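Local coordinates for protein thiol-activated cytolysin (Desulfobulbus propionicus, PDB 6NAL) that probably damages cell membranes by assembling into pores, as a bacterial toxin of the cholesterol-dependent cytolysin family, at residues Arg369-Gly374 with Leu454-Ile459; Val21-Gly26 with Ala79-Leu84. One frame throughout, in Å; residues are numbered along the deposited sequence.

Contact 1 (Arg369-Gly374 with Leu454-Ile459); sequences RLEHSG and LRTVSI
R369, E371 and I459 bury the most surface where strand 369-372 runs parallel to strand 454-459, with an angle of only 9° between their directions. R369 and E371 carry the backbone ladder, each using both its N-H and its carbonyl. R369 N donates to R455 O (2.8 Å) and R369 O accepts from V457 N; E371 N then reaches V457 O, and E371 O takes I459 N at 2.9 Å. Above this ladder the R369 chain rises from the sheet with CG anti to its carbonyl carbon, which brings CG 3.8 Å from L454 CD1. R369 NE is buried here with no polar partner in the model. E371 leans across its neighbours instead, its OE1 coming 3.4 Å from the methyl CG2 of T456, with the hydroxyl of S458 close by. On the other face, L370 and V457 lie side by side. I459 holds CG1 between its backbone N and carbonyl carbon (chi1 56°), which lays CG1 and CD1 against the H372 ring, CG1 being 3.6 Å from ND1. H372 NE2 is hydrogen-bonded to Y376 O. Past the end of strand 369-372, I459 O accepts S373 N at 2.9 Å in a nearly straight bond (174°), and a water that also bonds S373 OG donates to the same oxygen. This is one layer of the C-terminal beta sandwich: L370, H372, V457 and I459 face strand 378-389 of the other sheet, while strand 412-418 flanks R369-H372. The chemistry is therefore two-sided. Backbone hydrogen bonds fix the strand register, the inner face is apolar but for H372 and R455, the latter salt-bridged to D474, and the outer face is largely polar, its side chains meeting in van der Waals touches.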
loop_
_atom_site.group_PDB
_atom_site.type_symbol
_atom_site.label_atom_id
_atom_site.label_comp_id
_atom_site.label_asym_id
_atom_site.label_seq_id
_atom_site.Cartn_x
_atom_site.Cartn_y
_atom_site.Cartn_z
ATOM N N ARG A 369 16.052 -1.083 -24.058
ATOM C CA ARG A 369 16.909 -1.077 -25.243
ATOM C C ARG A 369 17.073 -2.506 -25.747
ATOM O O ARG A 369 17.462 -3.395 -24.987
ATOM C CB ARG A 369 18.293 -0.476 -24.956
ATOM C CG ARG A 369 18.336 1.022 -24.685
ATOM C CD ARG A 369 19.622 1.644 -25.209
ATOM N NE ARG A 369 19.940 2.919 -24.556
ATOM C CZ ARG A 369 20.895 3.748 -24.974
ATOM N NH1 ARG A 369 21.622 3.441 -26.048
ATOM N NH2 ARG A 369 21.125 4.882 -24.329
ATOM N N LEU A 370 16.783 -2.728 -27.014
ATOM C CA LEU A 370 16.989 -4.027 -27.664
ATOM C C LEU A 370 18.167 -3.932 -28.623
ATOM O O LEU A 370 18.283 -2.942 -29.334
ATOM C CB LEU A 370 15.751 -4.449 -28.435
ATOM C CG LEU A 370 14.503 -4.359 -27.551
ATOM C CD1 LEU A 370 13.327 -4.670 -28.484
ATOM C CD2 LEU A 370 14.500 -5.311 -26.342
ATOM N N GLU A 371 19.075 -4.903 -28.587
ATOM C CA GLU A 371 20.239 -4.899 -29.463
ATOM C C GLU A 371 20.457 -6.305 -29.975
ATOM O O GLU A 371 20.430 -7.284 -29.223
ATOM C CB GLU A 371 21.483 -4.377 -28.755
ATOM C CG GLU A 371 21.121 -3.245 -27.766
ATOM C CD GLU A 371 22.318 -2.467 -27.194
ATOM O OE1 GLU A 371 22.993 -2.995 -26.280
ATOM O OE2 GLU A 371 22.549 -1.306 -27.631
ATOM N N HIS A 372 20.603 -6.377 -31.271
ATOM C CA HIS A 372 20.833 -7.611 -31.987
ATOM C C HIS A 372 22.124 -7.433 -32.767
ATOM O O HIS A 372 22.232 -6.528 -33.604
ATOM C CB HIS A 372 19.664 -7.878 -32.906
ATOM C CG HIS A 372 19.854 -9.019 -33.847
ATOM N ND1 HIS A 372 20.669 -10.090 -33.569
ATOM C CD2 HIS A 372 19.280 -9.276 -35.048
ATOM C CE1 HIS A 372 20.582 -10.967 -34.556
ATOM N NE2 HIS A 372 19.744 -10.498 -35.466
ATOM N N SER A 373 23.099 -8.268 -32.482
ATOM C CA SER A 373 24.329 -8.289 -33.264
ATOM C C SER A 373 24.618 -9.683 -33.790
ATOM O O SER A 373 25.688 -9.904 -34.351
ATOM C CB SER A 373 25.520 -7.830 -32.426
ATOM O OG SER A 373 25.729 -8.822 -31.423
ATOM N N GLY A 374 23.693 -10.626 -33.633
ATOM C CA GLY A 374 23.961 -11.991 -34.040
ATOM C C GLY A 374 23.863 -12.210 -35.543
ATOM O O GLY A 374 23.298 -11.411 -36.284
ATOM N N LEU A 454 16.844 1.626 -16.898
ATOM C CA LEU A 454 17.359 1.145 -18.173
ATOM C C LEU A 454 17.491 -0.363 -18.140
ATOM O O LEU A 454 18.257 -0.895 -17.336
ATOM C CB LEU A 454 18.707 1.774 -18.499
ATOM C CG LEU A 454 19.233 1.304 -19.868
ATOM C CD1 LEU A 454 18.499 1.990 -21.014
ATOM C CD2 LEU A 454 20.718 1.550 -19.969
ATOM N N ARG A 455 16.767 -1.040 -19.027
ATOM C CA ARG A 455 16.881 -2.476 -19.209
ATOM C C ARG A 455 17.376 -2.714 -20.627
ATOM O O ARG A 455 16.798 -2.187 -21.585
ATOM C CB ARG A 455 15.545 -3.174 -18.960
ATOM C CG ARG A 455 15.681 -4.680 -18.960
ATOM C CD ARG A 455 14.420 -5.402 -18.650
ATOM N NE ARG A 455 13.893 -5.080 -17.326
ATOM C CZ ARG A 455 14.244 -5.709 -16.220
ATOM N NH1 ARG A 455 15.158 -6.657 -16.274
ATOM N NH2 ARG A 455 13.706 -5.367 -15.061
ATOM N N THR A 456 18.446 -3.494 -20.763
ATOM C CA THR A 456 19.073 -3.766 -22.052
ATOM C C THR A 456 19.037 -5.260 -22.293
ATOM O O THR A 456 19.420 -6.030 -21.414
ATOM C CB THR A 456 20.522 -3.292 -22.075
ATOM O OG1 THR A 456 20.582 -1.889 -21.828
ATOM C CG2 THR A 456 21.148 -3.533 -23.415
ATOM N N VAL A 457 18.566 -5.683 -23.456
ATOM C CA VAL A 457 18.658 -7.087 -23.832
ATOM C C VAL A 457 19.446 -7.173 -25.124
ATOM O O VAL A 457 19.062 -6.565 -26.131
ATOM C CB VAL A 457 17.283 -7.773 -23.956
ATOM C CG1 VAL A 457 16.372 -7.387 -22.799
ATOM C CG2 VAL A 457 16.609 -7.477 -25.220
ATOM N N SER A 458 20.572 -7.887 -25.082
ATOM C CA SER A 458 21.456 -8.058 -26.231
ATOM C C SER A 458 21.414 -9.508 -26.673
ATOM O O SER A 458 21.540 -10.411 -25.849
ATOM C CB SER A 458 22.903 -7.688 -25.891
ATOM O OG SER A 458 22.971 -6.415 -25.288
ATOM N N ILE A 459 21.226 -9.737 -27.942
ATOM C CA ILE A 459 21.440 -11.073 -28.452
ATOM C C ILE A 459 22.584 -10.985 -29.444
ATOM O O ILE A 459 22.766 -9.972 -30.126
ATOM C CB ILE A 459 20.183 -11.693 -29.098
ATOM C CG1 ILE A 459 19.638 -10.813 -30.206
ATOM C CG2 ILE A 459 19.146 -11.992 -28.049
ATOM C CD1 ILE A 459 18.501 -11.487 -30.935
HETATM O O HOH W 1 24.291 -7.713 -29.092
#

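Contact 2 (Val21-Gly26 with Ala79-Leu84); sequences VMVFNG and ASNDLL
The side-chain oxygen OD1 of N81 takes the backbone N-H of V23 at 3.1 Å, the hydrogen bond that ties the two segments together. It is nearly straight (168° at the hydrogen). With CG anti to its carbonyl carbon (chi1 -74°), the N81 amide is carried up to the extended chain, where OD1 also lies 3.5 Å from M22 CA. N81 stands at the start of a short, weakly bonded helix, about 81-84, and S80 just before it is the N-cap: S80 OG accepts D82 N at 3.1 Å, while S80 O takes L83 N. That first turn also receives M22, a selenomethionine and the residue that buries the most surface in the contact. Its chain runs extended through chi2 (180°), setting SE 3.3 Å from S80 O and 3.9 Å from L83 CD2, and the bend at chi3 turns only CE; A79 CB adds a looser touch on CG. L233 of strand 232-250 packs on M22, A79 and L83 alike. One turn after N81, L84 points at the loop and rests its CD1 on the V23-F24 peptide, 3.4 Å from V23 O and 3.5 Å from F24 N. F24 sends its CB away from 79-84, and its ring meets F59 edge-to-face.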
loop_
_atom_site.group_PDB
_atom_site.type_symbol
_atom_site.label_atom_id
_atom_site.label_comp_id
_atom_site.label_asym_id
_atom_site.label_seq_id
_atom_site.Cartn_x
_atom_site.Cartn_y
_atom_site.Cartn_z
ATOM N N VAL A 21 -18.040 14.953 31.838
ATOM C CA VAL A 21 -18.402 16.340 32.106
ATOM C C VAL A 21 -17.604 17.307 31.225
ATOM O O VAL A 21 -18.132 18.324 30.770
ATOM C CB VAL A 21 -18.255 16.648 33.613
ATOM C CG1 VAL A 21 -16.824 16.645 34.043
ATOM C CG2 VAL A 21 -18.855 17.977 33.918
HETATM N N MSE A 22 -16.329 17.036 30.971
HETATM C CA MSE A 22 -15.649 17.698 29.852
HETATM C C MSE A 22 -15.287 16.601 28.817
HETATM O O MSE A 22 -14.959 15.456 29.169
HETATM C CB MSE A 22 -14.421 18.464 30.302
HETATM C CG MSE A 22 -14.657 19.502 31.393
HETATM SE SE MSE A 22 -12.884 20.322 31.782
HETATM C CE MSE A 22 -12.077 19.315 32.996
ATOM N N VAL A 23 -15.399 16.949 27.536
ATOM C CA VAL A 23 -15.138 16.018 26.435
ATOM C C VAL A 23 -14.372 16.740 25.337
ATOM O O VAL A 23 -14.787 17.811 24.883
ATOM C CB VAL A 23 -16.438 15.440 25.847
ATOM C CG1 VAL A 23 -17.291 16.565 25.374
ATOM C CG2 VAL A 23 -16.127 14.483 24.658
ATOM N N PHE A 24 -13.252 16.155 24.902
ATOM C CA PHE A 24 -12.542 16.693 23.751
ATOM C C PHE A 24 -13.466 16.596 22.550
ATOM O O PHE A 24 -14.161 15.585 22.370
ATOM C CB PHE A 24 -11.236 15.918 23.487
ATOM C CG PHE A 24 -10.396 16.524 22.427
ATOM C CD1 PHE A 24 -9.547 17.587 22.704
ATOM C CD2 PHE A 24 -10.472 16.046 21.114
ATOM C CE1 PHE A 24 -8.762 18.162 21.681
ATOM C CE2 PHE A 24 -9.692 16.620 20.086
ATOM C CZ PHE A 24 -8.844 17.665 20.361
ATOM N N ASN A 25 -13.469 17.623 21.711
ATOM C CA ASN A 25 -14.166 17.481 20.446
ATOM C C ASN A 25 -13.235 17.665 19.261
ATOM O O ASN A 25 -12.688 18.757 19.047
ATOM C CB ASN A 25 -15.321 18.442 20.296
ATOM C CG ASN A 25 -16.016 18.250 18.966
ATOM O OD1 ASN A 25 -16.454 17.123 18.590
ATOM N ND2 ASN A 25 -16.057 19.336 18.199
ATOM N N GLY A 26 -13.088 16.599 18.474
ATOM C CA GLY A 26 -12.208 16.624 17.341
ATOM C C GLY A 26 -12.987 16.849 16.071
ATOM O O GLY A 26 -14.208 16.909 16.057
ATOM N N ALA A 79 -15.325 23.295 36.044
ATOM C CA ALA A 79 -15.122 22.417 34.895
ATOM C C ALA A 79 -16.056 22.831 33.769
ATOM O O ALA A 79 -17.225 23.187 33.990
ATOM C CB ALA A 79 -15.358 20.965 35.296
ATOM N N SER A 80 -15.534 22.797 32.558
ATOM C CA SER A 80 -16.232 23.367 31.415
ATOM C C SER A 80 -15.489 22.940 30.165
ATOM O O SER A 80 -14.248 22.904 30.165
ATOM C CB SER A 80 -16.267 24.891 31.508
ATOM O OG SER A 80 -16.682 25.401 30.282
ATOM N N ASN A 81 -16.234 22.653 29.097
ATOM C CA ASN A 81 -15.571 22.365 27.841
ATOM C C ASN A 81 -14.647 23.494 27.432
ATOM O O ASN A 81 -13.665 23.266 26.726
ATOM C CB ASN A 81 -16.583 22.103 26.753
ATOM C CG ASN A 81 -17.209 20.780 26.909
ATOM O OD1 ASN A 81 -16.531 19.787 27.195
ATOM N ND2 ASN A 81 -18.516 20.736 26.752
ATOM N N ASP A 82 -14.931 24.721 27.854
ATOM C CA ASP A 82 -14.063 25.822 27.439
ATOM C C ASP A 82 -12.668 25.767 28.094
ATOM O O ASP A 82 -11.725 26.384 27.574
ATOM C CB ASP A 82 -14.839 27.118 27.679
ATOM C CG ASP A 82 -16.193 27.148 26.867
ATOM O OD1 ASP A 82 -17.197 26.531 27.304
ATOM O OD2 ASP A 82 -16.253 27.756 25.775
ATOM N N LEU A 83 -12.479 24.962 29.144
ATOM C CA LEU A 83 -11.130 24.651 29.599
ATOM C C LEU A 83 -10.312 23.926 28.503
ATOM O O LEU A 83 -9.151 24.281 28.240
ATOM C CB LEU A 83 -11.256 23.848 30.901
ATOM C CG LEU A 83 -9.975 23.415 31.599
ATOM C CD1 LEU A 83 -10.212 23.315 33.076
ATOM C CD2 LEU A 83 -9.478 22.086 31.076
ATOM N N LEU A 84 -10.908 22.958 27.803
ATOM C CA LEU A 84 -10.154 22.236 26.766
ATOM C C LEU A 84 -9.757 23.157 25.619
ATOM O O LEU A 84 -8.721 22.937 24.981
ATOM C CB LEU A 84 -10.968 21.055 26.229
ATOM C CG LEU A 84 -11.486 20.122 27.329
ATOM C CD1 LEU A 84 -12.231 18.939 26.751
ATOM C CD2 LEU A 84 -10.388 19.631 28.288
#

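In the fold
Contact 1 and contact 2 lie on opposite sides of the chain's centre, with about 69 Å between their centres and no shared element. Contact 1 is partly buried, out in the C-terminal sandwich; contact 2 is buried, nearer the middle of the chain, in the large N-terminal part of the cytolysin. Strand geometry governs 369-374 with 454-459: five backbone bonds repeat along the pair, and side chains sort onto two faces. For 21-26 with 79-84, a loop before strand 37-41 meets a helical turn, so a lone side-chain-to-backbone bond sits amid mainly apolar packing over strand 232-250 of a different sheet.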